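Local coordinates for protein cystathionine gamma-synthase (Xanthomonas oryzae pv. oryzae KACC 10331, PDB 6LD7) that probably makes cystathionine on the methionine biosynthesis pathway, using pyridoxal 5'-phosphate as cofactor, at residues G89-V94 with R117-L122; A129-D134 with A142-Q147; S215-G220 with A249-R254; D271-L276 with A309-E314. The protein carries 1 engineered substitution. All blocks are in the same frame, centred on the assembly; numbering follows the deposited sequence.

Contact 1. Residues G89-V94 with R117-L122; sequences GAINLV and RLFNAL
Ile91 meets Phe119 with its branch methyl: CG2 lies 3.6 Å from Phe119 CE1 and 4.0 Å from Phe119 CZ, and the two side chains run at about a right angle to each other. The methyl approaches the far end of the ring at an oblique slant. With chi1 of Ile91 at -65°, CG2 lies anti to the backbone N, and it is this branch that faces helix 113-124. The same methyl also borders Leu118, 4.3 Å from CD2. Leu118 in turn extends CD2 toward the backbone of helix 87-98, 4.1 Å from both Asn92 N and Asn92 CB. The two segments' axes come within 11.2 Å at a crossing angle of -38°, and the closest CA pair, Asn92 and Leu118, is 7.9 Å apart. They belong to consecutive helices of the alpha/beta cofactor-binding domain found in fold-type I pyridoxal phosphate enzymes, each linking two strands of the central sheet. Leu93 turns from this contact toward Val82 and Thr84 of strand 80-84. No hydrogen bond joins the segments, and all four touching residues are buried. The carboxamide of Asn92 lies anti to its own N (chi1 -178°) and sends ND2 to a weak hydrogen bond with Leu240 O of the second subunit, while Leu118 packs on Ala239 of that same subunit.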
loop_
_atom_site.group_PDB
_atom_site.type_symbol
_atom_site.label_atom_id
_atom_site.label_comp_id
_atom_site.label_asym_id
_atom_site.label_seq_id
_atom_site.Cartn_x
_atom_site.Cartn_y
_atom_site.Cartn_z
ATOM N N GLY C 89 14.401 -6.236 -16.624
ATOM C CA GLY C 89 15.043 -4.918 -16.553
ATOM C C GLY C 89 16.426 -4.994 -15.983
ATOM O O GLY C 89 17.268 -4.225 -16.374
ATOM N N ALA C 90 16.651 -5.905 -15.046
ATOM C CA ALA C 90 17.990 -6.162 -14.502
ATOM C C ALA C 90 18.934 -6.686 -15.598
ATOM O O ALA C 90 20.041 -6.190 -15.675
ATOM C CB ALA C 90 17.908 -7.126 -13.324
ATOM N N ILE C 91 18.483 -7.599 -16.420
ATOM C CA ILE C 91 19.234 -8.101 -17.591
ATOM C C ILE C 91 19.473 -6.963 -18.588
ATOM O O ILE C 91 20.637 -6.716 -18.965
ATOM C CB ILE C 91 18.532 -9.318 -18.212
ATOM C CG1 ILE C 91 18.570 -10.435 -17.175
ATOM C CG2 ILE C 91 19.256 -9.728 -19.495
ATOM C CD1 ILE C 91 17.679 -11.566 -17.489
ATOM N N ASN C 92 18.410 -6.211 -18.887
ATOM C CA ASN C 92 18.486 -5.012 -19.750
ATOM C C ASN C 92 19.557 -4.045 -19.219
ATOM O O ASN C 92 20.427 -3.569 -20.021
ATOM C CB ASN C 92 17.085 -4.401 -19.848
ATOM C CG ASN C 92 17.036 -3.187 -20.762
ATOM O OD1 ASN C 92 17.865 -3.152 -21.608
ATOM N ND2 ASN C 92 15.932 -2.454 -20.836
ATOM N N LEU C 93 19.513 -3.721 -17.920
ATOM C CA LEU C 93 20.512 -2.822 -17.319
ATOM C C LEU C 93 21.961 -3.306 -17.566
ATOM O O LEU C 93 22.843 -2.537 -18.042
ATOM C CB LEU C 93 20.173 -2.757 -15.843
ATOM C CG LEU C 93 21.211 -1.977 -15.041
ATOM C CD1 LEU C 93 21.373 -0.569 -15.558
ATOM C CD2 LEU C 93 20.874 -1.993 -13.583
ATOM N N VAL C 94 22.255 -4.575 -17.314
ATOM C CA VAL C 94 23.626 -5.096 -17.525
ATOM C C VAL C 94 24.029 -4.977 -18.998
ATOM O O VAL C 94 25.133 -4.579 -19.222
ATOM C CB VAL C 94 23.733 -6.543 -17.089
ATOM C CG1 VAL C 94 25.085 -7.106 -17.466
ATOM C CG2 VAL C 94 23.406 -6.683 -15.598
ATOM N N ARG C 117 14.782 -13.922 -25.806
ATOM C CA ARG C 117 13.934 -12.983 -26.617
ATOM C C ARG C 117 14.618 -11.608 -26.655
ATOM O O ARG C 117 14.804 -11.041 -27.766
ATOM C CB ARG C 117 12.544 -12.978 -26.009
ATOM C CG ARG C 117 11.667 -11.825 -26.468
ATOM C CD ARG C 117 10.279 -11.779 -25.889
ATOM N NE ARG C 117 9.969 -11.859 -24.429
ATOM C CZ ARG C 117 10.617 -11.416 -23.254
ATOM N NH1 ARG C 117 11.868 -10.824 -23.065
ATOM N NH2 ARG C 117 9.853 -11.641 -22.185
ATOM N N LEU C 118 15.102 -11.144 -25.494
ATOM C CA LEU C 118 15.752 -9.826 -25.381
ATOM C C LEU C 118 17.101 -9.856 -26.117
ATOM O O LEU C 118 17.348 -8.937 -26.988
ATOM C CB LEU C 118 15.878 -9.384 -23.918
ATOM C CG LEU C 118 16.619 -8.061 -23.755
ATOM C CD1 LEU C 118 15.929 -6.926 -24.552
ATOM C CD2 LEU C 118 16.772 -7.696 -22.302
ATOM N N PHE C 119 17.939 -10.878 -25.872
ATOM C CA PHE C 119 19.233 -10.977 -26.574
ATOM C C PHE C 119 18.987 -11.053 -28.076
ATOM O O PHE C 119 19.656 -10.352 -28.765
ATOM C CB PHE C 119 20.057 -12.175 -26.127
ATOM C CG PHE C 119 20.275 -12.293 -24.648
ATOM C CD1 PHE C 119 20.390 -11.159 -23.845
ATOM C CD2 PHE C 119 20.421 -13.530 -24.054
ATOM C CE1 PHE C 119 20.614 -11.274 -22.478
ATOM C CE2 PHE C 119 20.608 -13.636 -22.689
ATOM C CZ PHE C 119 20.693 -12.518 -21.895
ATOM N N ASN C 120 18.072 -11.857 -28.578
ATOM C CA ASN C 120 17.870 -11.955 -30.052
ATOM C C ASN C 120 17.399 -10.645 -30.643
ATOM O O ASN C 120 17.931 -10.287 -31.664
ATOM C CB ASN C 120 16.918 -13.081 -30.509
ATOM C CG ASN C 120 17.615 -14.422 -30.355
ATOM O OD1 ASN C 120 18.834 -14.512 -30.580
ATOM N ND2 ASN C 120 16.923 -15.400 -29.795
ATOM N N ALA C 121 16.537 -9.897 -29.947
ATOM C CA ALA C 121 15.947 -8.646 -30.497
ATOM C C ALA C 121 17.041 -7.594 -30.574
ATOM O O ALA C 121 17.165 -6.929 -31.640
ATOM C CB ALA C 121 14.754 -8.192 -29.660
ATOM N N LEU C 122 17.899 -7.501 -29.562
ATOM C CA LEU C 122 18.926 -6.450 -29.575
ATOM C C LEU C 122 20.105 -6.863 -30.503
ATOM O O LEU C 122 20.735 -5.999 -31.138
ATOM C CB LEU C 122 19.380 -6.195 -28.141
ATOM C CG LEU C 122 18.316 -5.683 -27.174
ATOM C CD1 LEU C 122 18.953 -5.411 -25.816
ATOM C CD2 LEU C 122 17.623 -4.445 -27.729
#

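Contact 2. Residues A129-D134 with A142-Q147; sequences ALITAD and ADALAQ
Ile131 and Ala144 make the central apolar contact, with Ile131 CG2 lying 3.8 Å from Ala144 CB and 4.1 Å from Ala144 CA. Ala133, two residues further along the strand, adds its CB at 4.3 Å from the same methyl of Ala144, which therefore faces both strand residues. The closest CA pair is Ile131 and Ala144, 6.5 Å apart, a short spacing consistent with the small side chain of Ala144.

A second kind of contact is the cover that Gln147 gives to the other branch of Ile131. Gln147 CB lies 3.8 Å and Gln147 CD 3.6 Å from Ile131 CD1, so the terminal methyl is met by both the root and the end of the glutamine side chain. Its extended chain (chi2 170°) passes the isoleucine at a slant. Here Gln147 is exposed, so the isoleucine is shielded by a polar side chain at the solvent side, whereas Ala133 and Ala144 are buried.

Hydrogen bonds do not cross between the segments; they hold each piece in place separately. Ile131 and Ala133 bond through the backbone to strand 104-108, Gln147 N donates to Ala144 O at 3.1 Å, and a salt bridge ties Asp143 to Arg139.

On the reverse face of the strand, Leu130 and Thr132 pack on helix 113-124. A strand at the sheet margin with helices on both faces is the layering of a three-layer alpha/beta/alpha domain, and helix 138-145 is the connecting helix of the beta-alpha-beta crossover between the parallel strands 129-133 and 151-155.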
loop_
_atom_site.group_PDB
_atom_site.type_symbol
_atom_site.label_atom_id
_atom_site.label_comp_id
_atom_site.label_asym_id
_atom_site.label_seq_id
_atom_site.Cartn_x
_atom_site.Cartn_y
_atom_site.Cartn_z
ATOM N N ALA C 129 27.018 -8.721 -30.644
ATOM C CA ALA C 129 26.896 -10.051 -31.266
ATOM C C ALA C 129 26.726 -11.105 -30.134
ATOM O O ALA C 129 27.173 -10.888 -29.008
ATOM C CB ALA C 129 28.123 -10.313 -32.116
ATOM N N LEU C 130 26.016 -12.164 -30.434
ATOM C CA LEU C 130 25.705 -13.323 -29.570
ATOM C C LEU C 130 26.561 -14.511 -30.003
ATOM O O LEU C 130 26.581 -14.753 -31.184
ATOM C CB LEU C 130 24.294 -13.793 -29.867
ATOM C CG LEU C 130 23.206 -12.923 -29.358
ATOM C CD1 LEU C 130 21.895 -13.692 -29.492
ATOM C CD2 LEU C 130 23.549 -12.550 -27.922
ATOM N N ILE C 131 27.051 -15.266 -29.056
ATOM C CA ILE C 131 27.592 -16.641 -29.221
ATOM C C ILE C 131 26.772 -17.519 -28.284
ATOM O O ILE C 131 26.644 -17.171 -27.112
ATOM C CB ILE C 131 29.094 -16.710 -28.914
ATOM C CG1 ILE C 131 29.922 -15.935 -29.931
ATOM C CG2 ILE C 131 29.587 -18.155 -28.926
ATOM C CD1 ILE C 131 31.346 -15.723 -29.462
ATOM N N THR C 132 26.227 -18.612 -28.771
ATOM C CA THR C 132 25.559 -19.578 -27.901
ATOM C C THR C 132 26.548 -20.703 -27.548
ATOM O O THR C 132 27.432 -20.995 -28.318
ATOM C CB THR C 132 24.166 -19.920 -28.414
ATOM O OG1 THR C 132 24.174 -21.331 -28.198
ATOM C CG2 THR C 132 23.864 -19.503 -29.823
ATOM N N ALA C 133 26.505 -21.198 -26.316
ATOM C CA ALA C 133 27.479 -22.175 -25.789
ATOM C C ALA C 133 26.770 -23.038 -24.771
ATOM O O ALA C 133 25.839 -22.568 -24.084
ATOM C CB ALA C 133 28.664 -21.509 -25.165
ATOM N N ASP C 134 27.186 -24.279 -24.698
ATOM C CA ASP C 134 26.823 -25.180 -23.578
ATOM C C ASP C 134 27.954 -25.040 -22.570
ATOM O O ASP C 134 29.046 -25.622 -22.786
ATOM C CB ASP C 134 26.563 -26.604 -24.071
ATOM C CG ASP C 134 26.106 -27.516 -22.940
ATOM O OD1 ASP C 134 26.354 -27.153 -21.696
ATOM O OD2 ASP C 134 25.532 -28.569 -23.295
ATOM N N ALA C 142 35.292 -23.245 -24.580
ATOM C CA ALA C 142 36.623 -22.815 -25.032
ATOM C C ALA C 142 36.468 -22.141 -26.403
ATOM O O ALA C 142 37.211 -21.203 -26.644
ATOM C CB ALA C 142 37.653 -23.958 -25.069
ATOM N N ASP C 143 35.650 -22.688 -27.297
ATOM C CA ASP C 143 35.381 -22.100 -28.640
ATOM C C ASP C 143 34.730 -20.701 -28.529
ATOM O O ASP C 143 35.080 -19.833 -29.296
ATOM C CB ASP C 143 34.514 -23.046 -29.489
ATOM C CG ASP C 143 35.262 -24.339 -29.955
ATOM O OD1 ASP C 143 36.524 -24.491 -29.764
ATOM O OD2 ASP C 143 34.568 -25.239 -30.378
ATOM N N ALA C 144 33.830 -20.481 -27.579
ATOM C CA ALA C 144 33.224 -19.155 -27.331
ATOM C C ALA C 144 34.306 -18.230 -26.864
ATOM O O ALA C 144 34.437 -17.163 -27.435
ATOM C CB ALA C 144 32.150 -19.302 -26.298
ATOM N N LEU C 145 35.098 -18.644 -25.885
ATOM C CA LEU C 145 36.088 -17.706 -25.291
ATOM C C LEU C 145 37.233 -17.383 -26.256
ATOM O O LEU C 145 37.906 -16.408 -25.993
ATOM C CB LEU C 145 36.661 -18.256 -23.986
ATOM C CG LEU C 145 35.655 -18.490 -22.856
ATOM C CD1 LEU C 145 36.384 -18.964 -21.617
ATOM C CD2 LEU C 145 34.859 -17.234 -22.517
ATOM N N ALA C 146 37.527 -18.226 -27.251
ATOM C CA ALA C 146 38.614 -17.981 -28.241
ATOM C C ALA C 146 38.216 -16.786 -29.143
ATOM O O ALA C 146 39.086 -16.264 -29.782
ATOM C CB ALA C 146 38.916 -19.184 -29.104
ATOM N N GLN C 147 36.952 -16.381 -29.157
ATOM C CA GLN C 147 36.431 -15.200 -29.870
ATOM C C GLN C 147 36.590 -13.934 -28.995
ATOM O O GLN C 147 36.245 -12.905 -29.459
ATOM C CB GLN C 147 35.007 -15.539 -30.354
ATOM C CG GLN C 147 35.021 -16.667 -31.395
ATOM C CD GLN C 147 33.645 -17.216 -31.740
ATOM O OE1 GLN C 147 33.261 -18.334 -31.354
ATOM N NE2 GLN C 147 32.849 -16.459 -32.479
#

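Contact 3. Residues S215-G220 with A249-R254; sequences SDVVGG and AFLTLR
Val217 sets both its methyls against two consecutive residues of helix 246-256. Its CG1, placed anti to the backbone N (chi1 171°), lies 3.5 Å from Thr252 CG2, and these side chains run at about a right angle. Its CG2 sits 3.7 Å from Leu251 CB, 4.0 Å from Leu251 CD1 and 4.0 Å from Thr252 CG2, so that this one methyl touches both residues. Leu251 CD1 also reaches the preceding residue, 4.2 Å from Asp216 O and 4.3 Å from Asp216 CG.

Further out, the loop 215-219 is held by Gly219 N bonding to Thr208 OG1; Gly220 opens strand 220-224, its backbone paired with Thr84. The loop shortly follows Lys209, the residue predicted to carry pyridoxal phosphate. The helix is backed by Leu68 of helix 63-76, which touches Thr252.

The assembly closes around this core. Leu251 packs on Leu40 of the second subunit and on Leu251 of the third. Between chains, Asp216 OD2 forms a salt bridge with Arg254 NE of the third subunit, and Arg254 returns it to Asp216 of that third subunit. Within one chain the contact is van der Waals packing, with no hydrogen bond between its segments. The buried carboxylate of Asp216 is probably stabilised as an anion by the partner chain's arginine, consistent with loop and helix packing together at the subunit interface.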
loop_
_atom_site.group_PDB
_atom_site.type_symbol
_atom_site.label_atom_id
_atom_site.label_comp_id
_atom_site.label_asym_id
_atom_site.label_seq_id
_atom_site.Cartn_x
_atom_site.Cartn_y
_atom_site.Cartn_z
ATOM N N SER C 215 4.574 -13.729 -4.423
ATOM C CA SER C 215 3.854 -13.660 -5.718
ATOM C C SER C 215 3.121 -12.331 -5.869
ATOM O O SER C 215 2.079 -12.315 -6.430
ATOM C CB SER C 215 2.873 -14.826 -5.793
ATOM O OG SER C 215 3.601 -16.040 -5.806
ATOM N N ASP C 216 3.549 -11.281 -5.203
ATOM C CA ASP C 216 2.789 -10.019 -5.265
ATOM C C ASP C 216 3.699 -8.844 -5.665
ATOM O O ASP C 216 3.270 -7.738 -5.426
ATOM C CB ASP C 216 2.058 -9.808 -3.955
ATOM C CG ASP C 216 2.907 -9.776 -2.700
ATOM O OD1 ASP C 216 4.194 -9.820 -2.851
ATOM O OD2 ASP C 216 2.279 -9.782 -1.561
ATOM N N VAL C 217 4.912 -9.101 -6.160
ATOM C CA VAL C 217 5.832 -8.059 -6.677
ATOM C C VAL C 217 6.545 -8.652 -7.871
ATOM O O VAL C 217 7.022 -9.822 -7.771
ATOM C CB VAL C 217 6.917 -7.698 -5.674
ATOM C CG1 VAL C 217 7.957 -6.802 -6.316
ATOM C CG2 VAL C 217 6.396 -7.100 -4.400
ATOM N N VAL C 218 6.688 -7.857 -8.920
ATOM C CA VAL C 218 7.587 -8.162 -10.021
ATOM C C VAL C 218 8.748 -7.200 -9.772
ATOM O O VAL C 218 8.456 -6.064 -9.518
ATOM C CB VAL C 218 6.917 -8.002 -11.393
ATOM C CG1 VAL C 218 7.899 -8.147 -12.564
ATOM C CG2 VAL C 218 5.751 -8.946 -11.593
ATOM N N GLY C 219 10.004 -7.676 -9.772
ATOM C CA GLY C 219 11.197 -6.844 -9.498
ATOM C C GLY C 219 12.481 -7.550 -9.944
ATOM O O GLY C 219 12.459 -8.743 -10.138
ATOM N N GLY C 220 13.589 -6.812 -10.034
ATOM C CA GLY C 220 14.923 -7.324 -10.273
ATOM C C GLY C 220 15.941 -6.645 -9.418
ATOM O O GLY C 220 15.627 -5.637 -8.753
ATOM N N ALA C 249 9.781 -2.254 -3.351
ATOM C CA ALA C 249 10.978 -2.507 -2.564
ATOM C C ALA C 249 10.609 -2.817 -1.121
ATOM O O ALA C 249 11.264 -3.636 -0.486
ATOM C CB ALA C 249 11.945 -1.375 -2.669
ATOM N N PHE C 250 9.621 -2.118 -0.590
ATOM C CA PHE C 250 9.114 -2.363 0.773
ATOM C C PHE C 250 8.585 -3.800 0.872
ATOM O O PHE C 250 8.902 -4.534 1.877
ATOM C CB PHE C 250 8.051 -1.324 1.186
ATOM C CG PHE C 250 7.146 -1.789 2.284
ATOM C CD1 PHE C 250 7.598 -1.784 3.604
ATOM C CD2 PHE C 250 5.900 -2.318 1.995
ATOM C CE1 PHE C 250 6.813 -2.282 4.623
ATOM C CE2 PHE C 250 5.102 -2.817 3.040
ATOM C CZ PHE C 250 5.574 -2.833 4.339
ATOM N N LEU C 251 7.685 -4.195 -0.017
ATOM C CA LEU C 251 7.102 -5.547 0.079
ATOM C C LEU C 251 8.213 -6.604 -0.113
ATOM O O LEU C 251 8.141 -7.668 0.527
ATOM C CB LEU C 251 6.053 -5.731 -1.003
ATOM C CG LEU C 251 4.650 -5.209 -0.685
ATOM C CD1 LEU C 251 3.714 -5.699 -1.750
ATOM C CD2 LEU C 251 4.199 -5.682 0.721
ATOM N N THR C 252 9.160 -6.361 -0.996
ATOM C CA THR C 252 10.266 -7.324 -1.239
ATOM C C THR C 252 11.234 -7.424 -0.087
ATOM O O THR C 252 11.509 -8.527 0.260
ATOM C CB THR C 252 10.923 -7.376 -2.626
ATOM O OG1 THR C 252 12.318 -7.705 -2.841
ATOM C CG2 THR C 252 10.248 -6.576 -3.649
ATOM N N LEU C 253 11.581 -6.353 0.576
ATOM C CA LEU C 253 12.360 -6.469 1.796
ATOM C C LEU C 253 11.534 -7.237 2.852
ATOM O O LEU C 253 12.097 -8.133 3.582
ATOM C CB LEU C 253 12.720 -5.064 2.235
ATOM C CG LEU C 253 13.788 -5.019 3.286
ATOM C CD1 LEU C 253 15.095 -5.570 2.772
ATOM C CD2 LEU C 253 13.960 -3.600 3.770
ATOM N N ARG C 254 10.255 -6.967 2.965
ATOM C CA ARG C 254 9.414 -7.752 3.892
ATOM C C ARG C 254 9.524 -9.252 3.577
ATOM O O ARG C 254 9.721 -10.082 4.484
ATOM C CB ARG C 254 7.981 -7.286 3.796
ATOM C CG ARG C 254 7.114 -7.748 4.962
ATOM C CD ARG C 254 5.680 -7.338 4.713
ATOM N NE ARG C 254 4.824 -7.243 5.864
ATOM C CZ ARG C 254 3.906 -8.123 6.194
ATOM N NH1 ARG C 254 3.664 -9.181 5.443
ATOM N NH2 ARG C 254 3.083 -7.831 7.154
#

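Contact 4. Residues D271-L276 with A309-E314; sequences DAIAEL and AMMSFE
Met311 meets Ile273 and Ala274 without help from any flat group: Phe313, the one aromatic ring in the two segments, packs instead on Leu277, beyond the end of 271-276. The contact is therefore aliphatic and thioether packing of helix 259-277 on the sheet of the smaller, C-terminal domain of this fold-type I enzyme. In that sheet strand 310-315 is flanked by 283-287 and 370-374, both antiparallel to it; Met311 and Phe313 bond to Leu373 and Leu371, and Ser312 to Tyr287, through the backbone.

One strand residue does the work on its side. Met311 already points toward the helix at CB; its first torsion sets CG between the backbone N and the carbonyl carbon (chi1 77°). The chain then runs straight at chi2 and turns about the CG-SD bond (chi3 62°), which swings CE round to Ala274. The nearest CA atoms, Ala274 and Met311, are 8.0 Å apart, a distance bridged by the long methionine. Its neighbours in the strand, Met310 and Ser312, turn to the other face: Met310 packs on Phe187 and Tyr210, and Ser312 OG bonds to Pro160 O.

On the helix side the partners are two successive residues, both buried. Ile273 also touches Leu387 of helix 380-396, which makes it a link between that helix and the sheet, and Ala274 borders Phe288. The sulfur, SD of Met311, lies 4.0 Å from Ile273 CG2, while the methyl at the end, CE of Met311, settles 3.9 Å from Ala274 CB and 4.0 Å from Ala274 N.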
loop_
_atom_site.group_PDB
_atom_site.type_symbol
_atom_site.label_atom_id
_atom_site.label_comp_id
_atom_site.label_asym_id
_atom_site.label_seq_id
_atom_site.Cartn_x
_atom_site.Cartn_y
_atom_site.Cartn_z
ATOM N N ASP C 271 13.108 -32.481 -1.028
ATOM C CA ASP C 271 13.776 -33.784 -0.686
ATOM C C ASP C 271 12.719 -34.894 -0.550
ATOM O O ASP C 271 12.917 -35.954 -1.161
ATOM C CB ASP C 271 14.587 -33.678 0.602
ATOM C CG ASP C 271 15.779 -32.738 0.442
ATOM O OD1 ASP C 271 16.017 -32.241 -0.705
ATOM O OD2 ASP C 271 16.417 -32.388 1.479
ATOM N N ALA C 272 11.576 -34.612 0.087
ATOM C CA ALA C 272 10.527 -35.650 0.225
ATOM C C ALA C 272 9.883 -35.928 -1.129
ATOM O O ALA C 272 9.643 -37.050 -1.420
ATOM C CB ALA C 272 9.538 -35.229 1.242
ATOM N N ILE C 273 9.707 -34.923 -1.999
ATOM C CA ILE C 273 8.949 -35.147 -3.219
ATOM C C ILE C 273 9.871 -35.891 -4.147
ATOM O O ILE C 273 9.399 -36.788 -4.909
ATOM C CB ILE C 273 8.406 -33.817 -3.781
ATOM C CG1 ILE C 273 7.225 -33.384 -2.919
ATOM C CG2 ILE C 273 8.011 -33.969 -5.216
ATOM C CD1 ILE C 273 6.827 -31.945 -3.039
ATOM N N ALA C 274 11.126 -35.506 -4.179
ATOM C CA ALA C 274 12.133 -36.192 -5.037
ATOM C C ALA C 274 12.224 -37.675 -4.649
ATOM O O ALA C 274 12.279 -38.524 -5.550
ATOM C CB ALA C 274 13.487 -35.520 -4.939
ATOM N N GLU C 275 12.258 -37.995 -3.367
ATOM C CA GLU C 275 12.153 -39.412 -2.928
ATOM C C GLU C 275 10.889 -40.084 -3.524
ATOM O O GLU C 275 10.989 -41.252 -3.863
ATOM C CB GLU C 275 12.050 -39.568 -1.402
ATOM C CG GLU C 275 13.353 -39.775 -0.687
ATOM C CD GLU C 275 13.526 -41.146 -0.053
ATOM O OE1 GLU C 275 13.296 -42.124 -0.759
ATOM O OE2 GLU C 275 13.863 -41.221 1.176
ATOM N N LEU C 276 9.688 -39.488 -3.487
ATOM C CA LEU C 276 8.479 -40.196 -4.021
ATOM C C LEU C 276 8.650 -40.396 -5.537
ATOM O O LEU C 276 8.351 -41.464 -6.056
ATOM C CB LEU C 276 7.254 -39.342 -3.756
ATOM C CG LEU C 276 5.995 -39.764 -4.509
ATOM C CD1 LEU C 276 5.386 -41.000 -3.796
ATOM C CD2 LEU C 276 4.985 -38.623 -4.554
ATOM N N ALA C 309 14.453 -26.155 -4.485
ATOM C CA ALA C 309 13.070 -26.645 -4.424
ATOM C C ALA C 309 12.409 -26.580 -5.799
ATOM O O ALA C 309 11.190 -26.699 -5.874
ATOM C CB ALA C 309 12.344 -25.890 -3.345
ATOM N N MET C 310 13.169 -26.395 -6.860
ATOM C CA MET C 310 12.674 -26.603 -8.250
ATOM C C MET C 310 13.073 -28.003 -8.698
ATOM O O MET C 310 14.193 -28.424 -8.476
ATOM C CB MET C 310 13.295 -25.611 -9.236
ATOM C CG MET C 310 13.037 -24.127 -8.876
ATOM S SD MET C 310 11.260 -23.715 -8.844
ATOM C CE MET C 310 10.943 -24.140 -10.578
ATOM N N MET C 311 12.167 -28.660 -9.364
ATOM C CA MET C 311 12.463 -29.923 -10.030
ATOM C C MET C 311 11.474 -30.132 -11.176
ATOM O O MET C 311 10.394 -29.490 -11.246
ATOM C CB MET C 311 12.403 -31.087 -9.022
ATOM C CG MET C 311 11.050 -31.522 -8.653
ATOM S SD MET C 311 11.122 -32.919 -7.429
ATOM C CE MET C 311 11.945 -32.109 -6.061
ATOM N N SER C 312 11.881 -30.992 -12.074
ATOM C CA SER C 312 11.066 -31.500 -13.191
ATOM C C SER C 312 11.072 -33.011 -13.185
ATOM O O SER C 312 12.040 -33.586 -12.723
ATOM C CB SER C 312 11.598 -30.952 -14.516
ATOM O OG SER C 312 11.371 -29.571 -14.523
ATOM N N PHE C 313 10.094 -33.605 -13.859
ATOM C CA PHE C 313 9.959 -35.051 -14.007
ATOM C C PHE C 313 9.122 -35.345 -15.262
ATOM O O PHE C 313 8.228 -34.548 -15.660
ATOM C CB PHE C 313 9.427 -35.643 -12.679
ATOM C CG PHE C 313 7.958 -35.440 -12.429
ATOM C CD1 PHE C 313 7.510 -34.278 -11.871
ATOM C CD2 PHE C 313 7.030 -36.346 -12.894
ATOM C CE1 PHE C 313 6.168 -34.034 -11.705
ATOM C CE2 PHE C 313 5.674 -36.122 -12.709
ATOM C CZ PHE C 313 5.251 -34.985 -12.076
ATOM N N GLU C 314 9.485 -36.421 -15.939
ATOM C CA GLU C 314 8.782 -36.956 -17.135
ATOM C C GLU C 314 7.792 -38.009 -16.695
ATOM O O GLU C 314 8.202 -38.980 -16.081
ATOM C CB GLU C 314 9.777 -37.567 -18.097
ATOM C CG GLU C 314 10.516 -36.480 -18.820
ATOM C CD GLU C 314 11.680 -36.958 -19.646
ATOM O OE1 GLU C 314 12.503 -36.070 -20.042
ATOM O OE2 GLU C 314 11.725 -38.216 -19.899
#

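How the contacts relate
The four contacts follow one another along the chain without overlap. Contacts 1 and 2, with centres 18 Å apart, adjoin in the large domain: helix 113-124 leads into strand 129-133, and Phe119 CB lies 3.9 Å from Leu130 CD2. Contact 3, about 21 Å from contact 1 between centres, touches it where Ala90 CB comes 4.3 Å from Gly220 CA, near the other edge of the seven-stranded sheet, where 220-224 lies next to edge strand 80-84. Contact 4 belongs to the second sheet, about 27 Å from contact 3 by centres, yet helices 246-256 and 259-277 are successive. Contacts 1 and 3 lie at subunit interfaces of the four-chain assembly, contact 3 meeting all three other chains; contacts 2 and 4 pack inside the large and small domains.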